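Local coordinates for putative uncharacterized protein (Bacteroides thetaiotaomicron, PDB 2RBK) that probably acts as a magnesium-dependent phosphatase of the haloacid dehalogenase superfamily, its active site holding a vanadate that mimics the phosphoryl group in transfer, at residues N69-F74 against Y81-P86; G76-Y81 against I196-I201; A92-C97 against V137-A142; A239-A244 against K256-I261. One frame throughout, in Å; residues are numbered along the deposited sequence.

Contact 1: N69-F74 against Y81-P86; sequences NGAYCF and YKSAIP
The beta hairpin of strands 72-75 and 78-82, at one margin of the main sheet of this HAD-type fold, is pinned here by two bridges. Cys73 and Tyr81 form the antiparallel hydrogen-bonded pair: Cys73 N gives a straight bond to Tyr81 O (2.9 Å, 170° at the hydrogen), whereas the return bond from Tyr81 N to Cys73 O is weak at 3.4 Å. Tyr72 and Lys82 follow as the non-hydrogen-bonded pair, CA to CA 4.4 Å, their side chains running alongside each other with Lys82 CB 3.7 Å from Tyr72 CD1; Tyr72 OH bonds to Glu109. Beyond them Ala71 O takes a weak bond from Ser83 N and a CA-H contact from Lys82 CA at 3.1 Å. On the face shared with Cys73, Tyr81 sends its CG away from the backbone nitrogen (chi1 174°), and the ring passes the start of strand 72-75, so that Gly70 O meets its CD2 edge in the ring plane at 3.3 Å. Tyr81 OH and Ser83 OG both bond to Asp186. Strand 78-82 is one of the two border strands of the sheet, strand 64-67 flanks 72-75 on its other side, and helix 188-199 packs against Tyr81 through Lys190 and Glu194.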
loop_
_atom_site.group_PDB
_atom_site.type_symbol
_atom_site.label_atom_id
_atom_site.label_comp_id
_atom_site.label_asym_id
_atom_site.label_seq_id
_atom_site.Cartn_x
_atom_site.Cartn_y
_atom_site.Cartn_z
ATOM N N ASN A 69 -2.243 4.021 -0.832
ATOM C CA ASN A 69 -1.183 4.467 -1.752
ATOM C C ASN A 69 -0.872 5.938 -1.615
ATOM O O ASN A 69 -0.453 6.577 -2.565
ATOM C CB ASN A 69 -1.520 4.142 -3.223
ATOM C CG ASN A 69 -1.495 2.672 -3.477
ATOM O OD1 ASN A 69 -0.418 2.085 -3.527
ATOM N ND2 ASN A 69 -2.660 2.035 -3.548
ATOM N N GLY A 70 -1.021 6.501 -0.401
ATOM C CA GLY A 70 -0.776 7.917 -0.172
ATOM C C GLY A 70 -1.972 8.791 -0.169
ATOM O O GLY A 70 -1.866 9.975 0.235
ATOM N N ALA A 71 -3.134 8.280 -0.573
ATOM C CA ALA A 71 -4.360 9.078 -0.625
ATOM C C ALA A 71 -5.012 9.282 0.737
ATOM O O ALA A 71 -5.964 10.066 0.873
ATOM C CB ALA A 71 -5.374 8.474 -1.584
ATOM N N TYR A 72 -4.520 8.633 1.804
ATOM C CA TYR A 72 -5.100 8.812 3.115
ATOM C C TYR A 72 -4.012 8.568 4.171
ATOM O O TYR A 72 -3.615 7.407 4.369
ATOM C CB TYR A 72 -6.326 7.944 3.325
ATOM C CG TYR A 72 -7.130 8.299 4.527
ATOM C CD1 TYR A 72 -8.099 9.286 4.413
ATOM C CD2 TYR A 72 -6.954 7.637 5.714
ATOM C CE1 TYR A 72 -8.861 9.646 5.490
ATOM C CE2 TYR A 72 -7.732 7.997 6.793
ATOM C CZ TYR A 72 -8.688 8.988 6.694
ATOM O OH TYR A 72 -9.500 9.292 7.776
ATOM N N CYS A 73 -3.502 9.626 4.797
ATOM C CA CYS A 73 -2.373 9.534 5.685
ATOM C C CYS A 73 -2.734 10.071 7.055
ATOM O O CYS A 73 -3.384 11.129 7.137
ATOM C CB CYS A 73 -1.200 10.324 5.126
ATOM S SG CYS A 73 -0.619 9.798 3.495
ATOM N N PHE A 74 -2.295 9.384 8.120
ATOM C CA PHE A 74 -2.651 9.814 9.468
ATOM C C PHE A 74 -1.558 9.421 10.459
ATOM O O PHE A 74 -0.798 8.489 10.244
ATOM C CB PHE A 74 -4.022 9.290 9.898
ATOM C CG PHE A 74 -4.189 7.798 9.773
ATOM C CD1 PHE A 74 -3.944 6.947 10.864
ATOM C CD2 PHE A 74 -4.615 7.206 8.580
ATOM C CE1 PHE A 74 -4.120 5.565 10.731
ATOM C CE2 PHE A 74 -4.816 5.851 8.468
ATOM C CZ PHE A 74 -4.571 5.021 9.563
ATOM N N TYR A 81 -3.274 14.203 5.601
ATOM C CA TYR A 81 -3.461 14.396 4.181
ATOM C C TYR A 81 -4.501 13.397 3.699
ATOM O O TYR A 81 -4.479 12.240 4.111
ATOM C CB TYR A 81 -2.157 14.201 3.358
ATOM C CG TYR A 81 -2.409 14.276 1.882
ATOM C CD1 TYR A 81 -2.740 15.459 1.234
ATOM C CD2 TYR A 81 -2.379 13.121 1.109
ATOM C CE1 TYR A 81 -3.019 15.504 -0.107
ATOM C CE2 TYR A 81 -2.680 13.156 -0.234
ATOM C CZ TYR A 81 -2.991 14.349 -0.863
ATOM O OH TYR A 81 -3.248 14.432 -2.199
ATOM N N LYS A 82 -5.377 13.821 2.797
ATOM C CA LYS A 82 -6.265 12.894 2.105
ATOM C C LYS A 82 -6.598 13.485 0.745
ATOM O O LYS A 82 -6.332 14.667 0.479
ATOM C CB LYS A 82 -7.519 12.584 2.901
ATOM C CG LYS A 82 -8.333 13.752 3.421
ATOM C CD LYS A 82 -9.688 13.318 3.941
ATOM C CE LYS A 82 -10.712 14.432 4.026
ATOM N NZ LYS A 82 -11.814 14.295 5.007
ATOM N N SER A 83 -7.181 12.641 -0.088
ATOM C CA SER A 83 -7.577 13.057 -1.404
ATOM C C SER A 83 -8.825 12.296 -1.837
ATOM O O SER A 83 -9.250 11.370 -1.178
ATOM C CB SER A 83 -6.452 12.825 -2.451
ATOM O OG SER A 83 -6.224 11.448 -2.594
ATOM N N ALA A 84 -9.373 12.699 -2.965
ATOM C CA ALA A 84 -10.530 12.035 -3.542
ATOM C C ALA A 84 -10.368 12.076 -5.062
ATOM O O ALA A 84 -9.800 13.000 -5.642
ATOM C CB ALA A 84 -11.813 12.672 -3.126
ATOM N N ILE A 85 -10.919 11.061 -5.729
ATOM C CA ILE A 85 -10.844 10.921 -7.166
ATOM C C ILE A 85 -11.861 11.803 -7.849
ATOM O O ILE A 85 -13.023 11.842 -7.421
ATOM C CB ILE A 85 -11.045 9.425 -7.521
ATOM C CG1 ILE A 85 -9.942 8.562 -6.926
ATOM C CG2 ILE A 85 -11.123 9.244 -9.019
ATOM C CD1 ILE A 85 -10.211 7.096 -7.020
ATOM N N PRO A 86 -11.512 12.478 -8.927
ATOM C CA PRO A 86 -12.504 13.222 -9.717
ATOM C C PRO A 86 -13.733 12.344 -10.035
ATOM O O PRO A 86 -13.588 11.210 -10.478
ATOM C CB PRO A 86 -11.737 13.578 -10.990
ATOM C CG PRO A 86 -10.328 13.763 -10.493
ATOM C CD PRO A 86 -10.178 12.622 -9.502
#

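Contact 2: G76-Y81 against I196-I201; sequences GEEVIY and IRHFGI
Two extended first torsions set up this surface contact: His198 has CG anti to its backbone nitrogen (chi1 -177°), and Glu78 does likewise before continuing straight through chi2, which sends ring and carboxylate toward each other. They join a border strand of the main sheet, 78-82, to the last turn of helix 188-199, in the alpha/beta fold of the HAD family. The strand carries a classic beta bulge, with Ile80 and Tyr81 both facing Cys73, and Ile80 is directed toward the helix. Its CG2 branch lies 3.7 Å from His198 ND1, the two side chains crossing at about a right angle, while CD1 approaches His198 CB at 4.2 Å. At the neighbouring CE1 corner of the ring, Glu78 OE1 lies near the imidazole plane, 3.6 Å from His198 CE1, with the carboxylate turned 80° against the ring. OE1 is 4.2 Å from His198 NE2, so this is proximity at an edge and no salt bridge. Without the imidazole, as with an alanine here, Ile80 CG2 is likely to lose its main cover from this turn and Glu78 OE1 its ring-edge neighbour. Val75 of strand 72-75 also touches the histidine, and Gly200, with positive phi, ends the helix just beyond it. Arg197, whose chain bends at chi3, instead pairs through NE with Glu194 on its own helix. Ile80 O lies near the guanidinium plane, 3.1 Å from Arg197 NH2, but the angle is too poor for a hydrogen bond.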
loop_
_atom_site.group_PDB
_atom_site.type_symbol
_atom_site.label_atom_id
_atom_site.label_comp_id
_atom_site.label_asym_id
_atom_site.label_seq_id
_atom_site.Cartn_x
_atom_site.Cartn_y
_atom_site.Cartn_z
ATOM N N GLY A 76 -1.473 8.886 14.557
ATOM C CA GLY A 76 -2.385 8.781 15.693
ATOM C C GLY A 76 -3.797 8.931 15.180
ATOM O O GLY A 76 -4.191 8.296 14.221
ATOM N N GLU A 77 -4.568 9.810 15.789
ATOM C CA GLU A 77 -5.925 10.070 15.343
ATOM C C GLU A 77 -5.996 11.215 14.337
ATOM O O GLU A 77 -7.100 11.575 13.886
ATOM C CB GLU A 77 -6.861 10.367 16.526
ATOM C CG GLU A 77 -6.942 9.192 17.515
ATOM C CD GLU A 77 -7.465 7.901 16.897
ATOM O OE1 GLU A 77 -8.515 7.939 16.183
ATOM O OE2 GLU A 77 -6.837 6.817 17.113
ATOM N N GLU A 78 -4.881 11.841 13.994
ATOM C CA GLU A 78 -4.839 13.013 13.179
ATOM C C GLU A 78 -4.634 12.696 11.708
ATOM O O GLU A 78 -3.576 12.193 11.338
ATOM C CB GLU A 78 -3.712 13.914 13.665
ATOM C CG GLU A 78 -3.607 15.244 12.918
ATOM C CD GLU A 78 -2.494 16.133 13.375
ATOM O OE1 GLU A 78 -1.816 15.852 14.400
ATOM O OE2 GLU A 78 -2.263 17.135 12.694
ATOM N N VAL A 79 -5.626 12.997 10.883
ATOM C CA VAL A 79 -5.431 12.918 9.424
ATOM C C VAL A 79 -4.530 14.073 8.989
ATOM O O VAL A 79 -4.823 15.248 9.322
ATOM C CB VAL A 79 -6.784 12.932 8.680
ATOM C CG1 VAL A 79 -6.518 12.975 7.188
ATOM C CG2 VAL A 79 -7.650 11.742 9.098
ATOM N N ILE A 80 -3.455 13.756 8.319
ATOM C CA ILE A 80 -2.511 14.779 7.841
ATOM C C ILE A 80 -2.634 15.080 6.381
ATOM O O ILE A 80 -2.135 16.132 5.926
ATOM C CB ILE A 80 -1.066 14.452 8.257
ATOM C CG1 ILE A 80 -0.508 13.222 7.523
ATOM C CG2 ILE A 80 -0.928 14.337 9.766
ATOM C CD1 ILE A 80 0.960 13.042 7.669
ATOM N N TYR A 81 -3.274 14.203 5.601
ATOM C CA TYR A 81 -3.461 14.396 4.181
ATOM C C TYR A 81 -4.501 13.397 3.699
ATOM O O TYR A 81 -4.479 12.240 4.111
ATOM C CB TYR A 81 -2.157 14.201 3.358
ATOM C CG TYR A 81 -2.409 14.276 1.882
ATOM C CD1 TYR A 81 -2.740 15.459 1.234
ATOM C CD2 TYR A 81 -2.379 13.121 1.109
ATOM C CE1 TYR A 81 -3.019 15.504 -0.107
ATOM C CE2 TYR A 81 -2.680 13.156 -0.234
ATOM C CZ TYR A 81 -2.991 14.349 -0.863
ATOM O OH TYR A 81 -3.248 14.432 -2.199
ATOM N N ILE A 196 6.916 13.049 6.525
ATOM C CA ILE A 196 8.136 13.697 6.990
ATOM C C ILE A 196 7.867 15.197 7.237
ATOM O O ILE A 196 8.511 15.746 8.138
ATOM C CB ILE A 196 9.351 13.444 6.069
ATOM C CG1 ILE A 196 9.259 14.124 4.729
ATOM C CG2 ILE A 196 9.611 11.952 6.006
ATOM C CD1 ILE A 196 10.449 13.821 3.820
ATOM N N ARG A 197 6.971 15.811 6.470
ATOM C CA ARG A 197 6.537 17.216 6.727
ATOM C C ARG A 197 6.039 17.308 8.141
ATOM O O ARG A 197 6.359 18.249 8.881
ATOM C CB ARG A 197 5.437 17.604 5.716
ATOM C CG ARG A 197 4.738 18.923 5.891
ATOM C CD ARG A 197 3.540 19.188 4.999
ATOM N NE ARG A 197 2.450 18.229 5.233
ATOM C CZ ARG A 197 1.663 18.238 6.254
ATOM N NH1 ARG A 197 1.816 19.188 7.180
ATOM N NH2 ARG A 197 0.690 17.307 6.398
ATOM N N HIS A 198 5.205 16.348 8.593
ATOM C CA HIS A 198 4.637 16.409 9.930
ATOM C C HIS A 198 5.683 16.296 11.034
ATOM O O HIS A 198 5.575 16.938 12.093
ATOM C CB HIS A 198 3.602 15.277 10.019
ATOM C CG HIS A 198 2.878 15.227 11.297
ATOM N ND1 HIS A 198 1.807 16.048 11.562
ATOM C CD2 HIS A 198 3.024 14.443 12.403
ATOM C CE1 HIS A 198 1.358 15.756 12.756
ATOM N NE2 HIS A 198 2.066 14.807 13.309
ATOM N N PHE A 199 6.700 15.462 10.820
ATOM C CA PHE A 199 7.708 15.191 11.814
ATOM C C PHE A 199 8.962 16.066 11.675
ATOM O O PHE A 199 9.830 15.987 12.521
ATOM C CB PHE A 199 8.150 13.725 11.814
ATOM C CG PHE A 199 7.127 12.804 12.449
ATOM C CD1 PHE A 199 6.075 12.238 11.737
ATOM C CD2 PHE A 199 7.233 12.514 13.791
ATOM C CE1 PHE A 199 5.167 11.422 12.380
ATOM C CE2 PHE A 199 6.285 11.697 14.434
ATOM C CZ PHE A 199 5.280 11.155 13.683
ATOM N N GLY A 200 9.093 16.900 10.695
ATOM C CA GLY A 200 10.318 17.694 10.515
ATOM C C GLY A 200 11.513 16.855 10.057
ATOM O O GLY A 200 12.672 17.295 10.272
ATOM N N ILE A 201 11.266 15.716 9.473
ATOM C CA ILE A 201 12.310 14.827 8.962
ATOM C C ILE A 201 12.631 15.205 7.535
ATOM O O ILE A 201 11.723 15.543 6.790
ATOM C CB ILE A 201 11.872 13.368 9.155
ATOM C CG1 ILE A 201 11.797 13.040 10.641
ATOM C CG2 ILE A 201 12.752 12.390 8.406
ATOM C CD1 ILE A 201 11.216 11.682 10.998
#

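Contact 3: A92-C97 against V137-A142; sequences AMAAFC and VSFEEA
Phe139 packs closely against the helix 87-100 backbone: Ala94 O lies over one face of its ring, 3.6 Å from CD2. The same side of the ring is filled by small groups, Ala94 CB at 3.9 Å from CD2 and Cys97 CB at 3.7 Å from CZ, the latter approaching obliquely. A first torsion of -84° places Phe139 CG anti to its own carbonyl carbon, and from there the ring reaches across to residues one helical turn apart. The nearest CA pair, Ala94 and Phe139, is separated by 5.9 Å, an approach consistent with the small side chain of Ala94. Here helices 87-100 and 139-143 meet, in what is probably the cap domain as in Cof-type HAD relatives, over the antiparallel sheet of strands 104-107, 112-115 and 149-152, whose Phe106 touches Ala94, Phe139 and Ala142, and whose Cys115 also meets Phe139. Were Phe139 replaced by a serine, a gap would probably open between Ala94 and Cys97 on one helix and Phe106 beneath, leaving the short helix poorly seated. The outward side is much looser. Ala95 and Glu140 are both exposed and point away from the opposing segment. Ser138, partly exposed, is the N-cap of the short helix; its OG accepts from Glu141 N at 2.9 Å, with 165° at the hydrogen.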
loop_
_atom_site.group_PDB
_atom_site.type_symbol
_atom_site.label_atom_id
_atom_site.label_comp_id
_atom_site.label_asym_id
_atom_site.label_seq_id
_atom_site.Cartn_x
_atom_site.Cartn_y
_atom_site.Cartn_z
ATOM N N ALA A 92 -16.445 6.715 -14.744
ATOM C CA ALA A 92 -15.928 6.003 -15.918
ATOM C C ALA A 92 -15.384 4.651 -15.559
ATOM O O ALA A 92 -15.591 3.660 -16.282
ATOM C CB ALA A 92 -14.886 6.836 -16.633
ATOM N N MET A 93 -14.701 4.535 -14.419
ATOM C CA MET A 93 -14.241 3.229 -13.961
ATOM C C MET A 93 -15.397 2.289 -13.638
ATOM O O MET A 93 -15.369 1.116 -14.038
ATOM C CB MET A 93 -13.331 3.430 -12.736
ATOM C CG MET A 93 -12.752 2.088 -12.286
ATOM S SD MET A 93 -11.753 1.137 -13.426
ATOM C CE MET A 93 -10.337 2.208 -13.620
ATOM N N ALA A 94 -16.408 2.802 -12.967
ATOM C CA ALA A 94 -17.579 1.982 -12.650
ATOM C C ALA A 94 -18.259 1.506 -13.944
ATOM O O ALA A 94 -18.625 0.325 -14.024
ATOM C CB ALA A 94 -18.556 2.766 -11.798
ATOM N N ALA A 95 -18.408 2.357 -14.928
ATOM C CA ALA A 95 -19.048 1.977 -16.175
ATOM C C ALA A 95 -18.206 0.925 -16.873
ATOM O O ALA A 95 -18.752 -0.028 -17.444
ATOM C CB ALA A 95 -19.250 3.206 -17.060
ATOM N N PHE A 96 -16.895 1.079 -16.924
ATOM C CA PHE A 96 -15.988 0.169 -17.604
ATOM C C PHE A 96 -16.083 -1.204 -16.971
ATOM O O PHE A 96 -16.247 -2.193 -17.630
ATOM C CB PHE A 96 -14.553 0.692 -17.550
ATOM C CG PHE A 96 -13.534 -0.246 -18.166
ATOM C CD1 PHE A 96 -13.367 -0.225 -19.541
ATOM C CD2 PHE A 96 -12.799 -1.131 -17.415
ATOM C CE1 PHE A 96 -12.441 -1.086 -20.145
ATOM C CE2 PHE A 96 -11.873 -1.977 -18.021
ATOM C CZ PHE A 96 -11.720 -1.940 -19.383
ATOM N N CYS A 97 -15.962 -1.223 -15.641
ATOM C CA CYS A 97 -16.003 -2.518 -14.944
ATOM C C CYS A 97 -17.337 -3.229 -15.100
ATOM O O CYS A 97 -17.393 -4.458 -15.308
ATOM C CB CYS A 97 -15.655 -2.414 -13.471
ATOM S SG CYS A 97 -13.921 -1.924 -13.191
ATOM N N VAL A 137 -22.389 -3.359 -2.919
ATOM C CA VAL A 137 -23.275 -2.285 -3.338
ATOM C C VAL A 137 -23.321 -2.314 -4.867
ATOM O O VAL A 137 -22.394 -2.848 -5.525
ATOM C CB VAL A 137 -22.854 -0.905 -2.827
ATOM C CG1 VAL A 137 -22.713 -0.964 -1.304
ATOM C CG2 VAL A 137 -21.659 -0.328 -3.488
ATOM N N SER A 138 -24.358 -1.683 -5.429
ATOM C CA SER A 138 -24.440 -1.580 -6.870
ATOM C C SER A 138 -23.396 -0.649 -7.421
ATOM O O SER A 138 -22.959 0.310 -6.783
ATOM C CB SER A 138 -25.827 -1.142 -7.321
ATOM O OG SER A 138 -26.000 0.239 -6.958
ATOM N N PHE A 139 -23.042 -0.855 -8.705
ATOM C CA PHE A 139 -22.187 0.081 -9.406
ATOM C C PHE A 139 -22.807 1.467 -9.437
ATOM O O PHE A 139 -22.090 2.461 -9.362
ATOM C CB PHE A 139 -21.877 -0.375 -10.820
ATOM C CG PHE A 139 -20.733 -1.355 -10.951
ATOM C CD1 PHE A 139 -20.923 -2.669 -11.309
ATOM C CD2 PHE A 139 -19.427 -0.917 -10.712
ATOM C CE1 PHE A 139 -19.844 -3.491 -11.457
ATOM C CE2 PHE A 139 -18.369 -1.750 -10.887
ATOM C CZ PHE A 139 -18.587 -3.077 -11.248
ATOM N N GLU A 140 -24.133 1.546 -9.589
ATOM C CA GLU A 140 -24.798 2.824 -9.600
ATOM C C GLU A 140 -24.543 3.586 -8.312
ATOM O O GLU A 140 -24.163 4.774 -8.304
ATOM C CB GLU A 140 -26.301 2.679 -9.902
ATOM C CG GLU A 140 -26.973 4.020 -10.059
ATOM C CD GLU A 140 -26.665 4.713 -11.360
ATOM O OE1 GLU A 140 -25.732 5.544 -11.419
ATOM O OE2 GLU A 140 -27.414 4.386 -12.333
ATOM N N GLU A 141 -24.757 2.902 -7.209
ATOM C CA GLU A 141 -24.531 3.594 -5.940
ATOM C C GLU A 141 -23.069 3.967 -5.780
ATOM O O GLU A 141 -22.729 5.070 -5.328
ATOM C CB GLU A 141 -24.906 2.691 -4.775
ATOM C CG GLU A 141 -26.322 2.627 -4.464
ATOM C CD GLU A 141 -26.723 1.972 -3.149
ATOM O OE1 GLU A 141 -25.868 1.735 -2.248
ATOM O OE2 GLU A 141 -27.885 1.672 -3.034
ATOM N N ALA A 142 -22.163 3.058 -6.085
ATOM C CA ALA A 142 -20.719 3.370 -6.019
ATOM C C ALA A 142 -20.318 4.540 -6.855
ATOM O O ALA A 142 -19.441 5.396 -6.494
ATOM C CB ALA A 142 -19.955 2.134 -6.460
#

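Contact 4: A239-A244 against K256-I261; sequences ADYVTA and KHFGII
Tyr241 meets His257 and Phe258 in a three-ring aromatic cluster at the protein surface. An extended first torsion (chi1 -177°) carries the Tyr241 ring off the strand toward the helix end, and His257 takes nearly the same first torsion from the other side. The two rings form an offset stack, centroids 4.3 Å apart and planes only 11° from parallel. The closest pair, Tyr241 CE1 and His257 CD2, is at 3.4 Å, each atom lying over the other ring near its rim. Phe258 adopts a different rotamer, CG anti to the carbonyl carbon, and its ring offers a face to the imidazole edge, His257 CD2 standing 3.5 Å above the ring centre. Phe258 also turns an edge to the Tyr241 face, the T-shaped pair having centroids 5.2 Å apart and planes at 69°, with Phe258 CZ 3.8 Å from Tyr241 CB. Gly259, with positive phi, closes the helix in a Schellman motif right after these rings. Asp240, just before Tyr241, belongs to a second magnesium site seen in a structure of this protein, its metal absent here. The cluster ties strand 241-242, the outermost on its side of the main sheet, to helix 250-258, while Phe258 also rests on Ile224 and Val226 of the adjoining strand 224-227.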
loop_
_atom_site.group_PDB
_atom_site.type_symbol
_atom_site.label_atom_id
_atom_site.label_comp_id
_atom_site.label_asym_id
_atom_site.label_seq_id
_atom_site.Cartn_x
_atom_site.Cartn_y
_atom_site.Cartn_z
ATOM N N ALA A 239 15.254 -0.021 -6.340
ATOM C CA ALA A 239 15.872 0.030 -5.016
ATOM C C ALA A 239 17.372 0.281 -5.118
ATOM O O ALA A 239 18.040 0.069 -6.096
ATOM C CB ALA A 239 15.551 -1.249 -4.278
ATOM N N ASP A 240 17.921 0.755 -3.977
ATOM C CA ASP A 240 19.365 0.867 -3.797
ATOM C C ASP A 240 19.981 -0.417 -3.297
ATOM O O ASP A 240 21.184 -0.624 -3.513
ATOM C CB ASP A 240 19.656 2.008 -2.826
ATOM C CG ASP A 240 19.062 3.296 -3.262
ATOM O OD1 ASP A 240 19.432 3.752 -4.382
ATOM O OD2 ASP A 240 18.166 3.827 -2.596
ATOM N N TYR A 241 19.226 -1.264 -2.643
ATOM C CA TYR A 241 19.692 -2.438 -1.973
ATOM C C TYR A 241 18.640 -3.543 -2.102
ATOM O O TYR A 241 17.473 -3.214 -1.831
ATOM C CB TYR A 241 20.010 -2.140 -0.510
ATOM C CG TYR A 241 20.567 -3.252 0.312
ATOM C CD1 TYR A 241 21.920 -3.541 0.270
ATOM C CD2 TYR A 241 19.778 -4.014 1.119
ATOM C CE1 TYR A 241 22.390 -4.563 1.035
ATOM C CE2 TYR A 241 20.247 -5.048 1.930
ATOM C CZ TYR A 241 21.576 -5.317 1.858
ATOM O OH TYR A 241 22.106 -6.327 2.636
ATOM N N VAL A 242 19.039 -4.738 -2.422
ATOM C CA VAL A 242 18.115 -5.882 -2.462
ATOM C C VAL A 242 18.462 -6.776 -1.289
ATOM O O VAL A 242 19.602 -7.283 -1.204
ATOM C CB VAL A 242 18.199 -6.625 -3.794
ATOM C CG1 VAL A 242 17.246 -7.817 -3.794
ATOM C CG2 VAL A 242 17.942 -5.717 -4.983
ATOM N N THR A 243 17.516 -6.960 -0.368
ATOM C CA THR A 243 17.729 -7.836 0.746
ATOM C C THR A 243 17.318 -9.271 0.453
ATOM O O THR A 243 16.911 -9.580 -0.674
ATOM C CB THR A 243 17.043 -7.199 1.990
ATOM O OG1 THR A 243 17.570 -7.838 3.148
ATOM C CG2 THR A 243 15.526 -7.232 1.947
ATOM N N ALA A 244 17.418 -10.127 1.470
ATOM C CA ALA A 244 17.001 -11.501 1.356
ATOM C C ALA A 244 15.488 -11.579 1.155
ATOM O O ALA A 244 14.750 -10.605 1.431
ATOM C CB ALA A 244 17.393 -12.244 2.612
ATOM N N LYS A 256 20.100 -4.421 9.763
ATOM C CA LYS A 256 21.450 -4.654 10.304
ATOM C C LYS A 256 22.522 -4.127 9.330
ATOM O O LYS A 256 23.497 -3.517 9.747
ATOM C CB LYS A 256 21.674 -6.124 10.632
ATOM C CG LYS A 256 20.894 -6.584 11.835
ATOM C CD LYS A 256 20.954 -8.094 12.042
ATOM C CE LYS A 256 20.278 -8.546 13.347
ATOM N NZ LYS A 256 20.511 -10.047 13.608
ATOM N N HIS A 257 22.354 -4.404 8.051
ATOM C CA HIS A 257 23.323 -3.968 7.053
ATOM C C HIS A 257 23.579 -2.483 7.075
ATOM O O HIS A 257 24.712 -2.019 6.917
ATOM C CB HIS A 257 22.816 -4.394 5.659
ATOM C CG HIS A 257 23.579 -3.711 4.551
ATOM N ND1 HIS A 257 24.889 -4.047 4.252
ATOM C CD2 HIS A 257 23.252 -2.666 3.764
ATOM C CE1 HIS A 257 25.296 -3.230 3.257
ATOM N NE2 HIS A 257 24.335 -2.400 2.977
ATOM N N PHE A 258 22.505 -1.695 7.256
ATOM C CA PHE A 258 22.636 -0.251 7.284
ATOM C C PHE A 258 23.013 0.306 8.656
ATOM O O PHE A 258 23.269 1.490 8.806
ATOM C CB PHE A 258 21.365 0.413 6.735
ATOM C CG PHE A 258 21.201 0.230 5.263
ATOM C CD1 PHE A 258 20.219 -0.626 4.723
ATOM C CD2 PHE A 258 22.033 0.891 4.394
ATOM C CE1 PHE A 258 20.131 -0.790 3.364
ATOM C CE2 PHE A 258 21.903 0.758 3.040
ATOM C CZ PHE A 258 20.967 -0.091 2.524
ATOM N N GLY A 259 23.025 -0.512 9.683
ATOM C CA GLY A 259 23.285 -0.066 11.029
ATOM C C GLY A 259 22.101 0.613 11.680
ATOM O O GLY A 259 22.279 1.360 12.674
ATOM N N ILE A 260 20.921 0.422 11.156
ATOM C CA ILE A 260 19.701 0.927 11.793
ATOM C C ILE A 260 19.582 0.315 13.183
ATOM O O ILE A 260 19.178 0.962 14.153
ATOM C CB ILE A 260 18.446 0.624 10.929
ATOM C CG1 ILE A 260 18.507 1.178 9.493
ATOM C CG2 ILE A 260 17.182 1.061 11.636
ATOM C CD1 ILE A 260 18.641 2.662 9.435
ATOM N N ILE A 261 19.936 -0.971 13.242
ATOM C CA ILE A 261 19.990 -1.776 14.443
ATOM C C ILE A 261 21.284 -2.557 14.401
ATOM O O ILE A 261 22.046 -2.493 13.405
ATOM C CB ILE A 261 18.774 -2.743 14.538
ATOM C CG1 ILE A 261 18.770 -3.760 13.448
ATOM C CG2 ILE A 261 17.442 -1.988 14.531
ATOM C CD1 ILE A 261 17.690 -4.796 13.449
ATOM O OXT ILE A 261 21.595 -3.219 15.445
#

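Overall arrangement
Contacts 1 and 2 are neighbours, their centres about 13 Å apart; they share Tyr81 and strand 78-82, and Cys73 O with Ile80 N probably forms a hydrogen bond between them. Contact 4 belongs to the same mixed sheet but at its other margin, its centre about 29 Å from that of contact 1, so 2 and 4 attach helices 188-199 and 250-258 to opposite border strands. Contact 3 lies apart, over the separate antiparallel sheet, the centres of contacts 3 and 4 being about 43 Å apart. Along the chain, contacts 1 and 2 interlock, contact 3 is nested in the loop closed by contact 2, and contact 4 follows, consistent with a cap inserted into the core domain, as in the HAD family.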